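Local coordinates for gentamicin resistance protein (Enterococcus gallinarum, PDB 6CTZ) that probably confers aminoglycoside resistance by phosphorylating the 2''-hydroxyl of drugs such as gentamicin and kanamycin, and binds guanine nucleotide and magnesium, at residues Ser163-Asp166 / Tyr167-Arg171. The protein carries 2 engineered substitutions. Sequence-based numbering, arbitrary orientation.
Sequences SLRD and YLTLR
Thr169 N donates to Arg165 O at 2.9 Å, nearly straight (169° at the hydrogen); in the conformer described, Thr169 OG1 also donates to Arg165 O at 3.1 Å, though the side chain has a second position. In that conformer OG1 lies beside the backbone N (chi1 -61°), which brings it back to the preceding turn, above the Arg165 carbonyl plane; a short hydroxyl on an exposed helix face can pair with its own backbone this way. Neighbouring i to i+4 bonds continue the pattern, Leu168 N to Leu164 O at 3.0 Å and Leu170 N to Asp166 O at 3.0 Å. All belong to helix 162-176, an amphipathic alpha-helix of this kinase-like phosphotransferase that packs against helices 251-276 and 279-296, away from the nucleotide and drug sites. On its buried side, Leu164 CD1 meets Tyr167 CD2 at 3.9 Å, the leucine branch approaching the ring obliquely. Arg171 CG lies 3.6 Å above the plane of the Tyr167 ring, offset toward its rim. Tyrosine suits this place because its ring packs against these aliphatic groups while its buried OH hydrogen-bonds Asp292 and Asn296 of helix 279-296. Leu168, purely apolar, fits against Thr263 and Val267, whereas Asp166 keeps its carboxylate on the exposed side.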
loop_
_atom_site.group_PDB
_atom_site.type_symbol
_atom_site.label_atom_id
_atom_site.label_comp_id
_atom_site.label_asym_id
_atom_site.label_seq_id
_atom_site.Cartn_x
_atom_site.Cartn_y
_atom_site.Cartn_z
ATOM N N SER A 163 -13.619 -27.377 -3.902
ATOM C CA SER A 163 -12.225 -27.515 -4.316
ATOM C C SER A 163 -11.444 -26.219 -4.109
ATOM O O SER A 163 -10.256 -26.252 -3.758
ATOM C CB SER A 163 -12.158 -27.939 -5.778
ATOM O OG SER A 163 -12.759 -26.957 -6.599
ATOM N N LEU A 164 -12.071 -25.062 -4.302
ATOM C CA LEU A 164 -11.419 -23.775 -4.078
ATOM C C LEU A 164 -11.305 -23.560 -2.598
ATOM O O LEU A 164 -10.318 -23.015 -2.169
ATOM C CB LEU A 164 -12.137 -22.658 -4.789
ATOM C CG LEU A 164 -11.461 -21.280 -4.704
ATOM C CD1 LEU A 164 -10.031 -21.277 -5.229
ATOM C CD2 LEU A 164 -12.293 -20.314 -5.512
ATOM N N ARG A 165 -12.303 -23.983 -1.808
ATOM C CA ARG A 165 -12.181 -23.942 -0.353
ATOM C C ARG A 165 -10.995 -24.774 0.117
ATOM O O ARG A 165 -10.224 -24.335 0.978
ATOM C CB ARG A 165 -13.469 -24.437 0.312
ATOM C CG ARG A 165 -13.411 -24.385 1.835
ATOM C CD ARG A 165 -14.709 -24.857 2.458
ATOM N NE ARG A 165 -14.870 -26.300 2.347
ATOM C CZ ARG A 165 -16.035 -26.930 2.463
ATOM N NH1 ARG A 165 -17.157 -26.243 2.670
ATOM N NH2 ARG A 165 -16.081 -28.249 2.350
ATOM N N ASP A 166 -10.832 -25.977 -0.446
ATOM C CA ASP A 166 -9.699 -26.823 -0.085
ATOM C C ASP A 166 -8.379 -26.124 -0.380
ATOM O O ASP A 166 -7.435 -26.209 0.411
ATOM C CB ASP A 166 -9.760 -28.152 -0.844
ATOM C CG ASP A 166 -10.972 -28.998 -0.477
ATOM O OD1 ASP A 166 -11.601 -28.751 0.575
ATOM O OD2 ASP A 166 -11.290 -29.924 -1.252
ATOM N N TYR A 167 -8.295 -25.436 -1.522
ATOM C CA TYR A 167 -7.095 -24.675 -1.862
ATOM C C TYR A 167 -6.823 -23.582 -0.834
ATOM O O TYR A 167 -5.698 -23.438 -0.348
ATOM C CB TYR A 167 -7.242 -24.072 -3.261
ATOM C CG TYR A 167 -6.207 -23.029 -3.601
ATOM C CD1 TYR A 167 -4.916 -23.398 -3.946
ATOM C CD2 TYR A 167 -6.519 -21.670 -3.577
ATOM C CE1 TYR A 167 -3.956 -22.443 -4.259
ATOM C CE2 TYR A 167 -5.565 -20.709 -3.889
ATOM C CZ TYR A 167 -4.285 -21.105 -4.232
ATOM O OH TYR A 167 -3.330 -20.167 -4.541
ATOM N N LEU A 168 -7.846 -22.801 -0.483
ATOM C CA LEU A 168 -7.631 -21.730 0.481
ATOM C C LEU A 168 -7.219 -22.268 1.845
ATOM O O LEU A 168 -6.351 -21.691 2.505
ATOM C CB LEU A 168 -8.867 -20.840 0.587
ATOM C CG LEU A 168 -9.145 -19.949 -0.622
ATOM C CD1 LEU A 168 -10.395 -19.142 -0.362
ATOM C CD2 LEU A 168 -7.965 -19.025 -0.912
ATOM N N THR A 169 -7.845 -23.353 2.305
ATOM C CA THR A 169 -7.438 -23.932 3.581
ATOM C C THR A 169 -5.981 -24.376 3.541
ATOM O O THR A 169 -5.233 -24.180 4.509
ATOM C CB THR A 169 -8.350 -25.106 3.926
ATOM O OG1 THR A 169 -9.697 -24.635 4.042
ATOM C CG2 THR A 169 -7.916 -25.753 5.235
ATOM N N LEU A 170 -5.561 -24.970 2.420
ATOM C CA LEU A 170 -4.167 -25.364 2.244
ATOM C C LEU A 170 -3.240 -24.161 2.354
ATOM O O LEU A 170 -2.199 -24.227 3.014
ATOM C CB LEU A 170 -3.999 -26.027 0.878
ATOM C CG LEU A 170 -2.562 -26.310 0.432
ATOM C CD1 LEU A 170 -1.867 -27.315 1.344
ATOM C CD2 LEU A 170 -2.545 -26.777 -1.010
ATOM N N ARG A 171 -3.601 -23.052 1.702
ATOM C CA ARG A 171 -2.752 -21.865 1.725
ATOM C C ARG A 171 -2.660 -21.283 3.130
ATOM O O ARG A 171 -1.570 -20.937 3.596
ATOM C CB ARG A 171 -3.270 -20.826 0.730
ATOM C CG ARG A 171 -3.323 -21.319 -0.711
ATOM C CD ARG A 171 -1.925 -21.470 -1.293
ATOM N NE ARG A 171 -1.367 -20.183 -1.725
ATOM C CZ ARG A 171 -0.166 -20.037 -2.279
ATOM N NH1 ARG A 171 0.635 -21.089 -2.446
ATOM N NH2 ARG A 171 0.251 -18.836 -2.654
#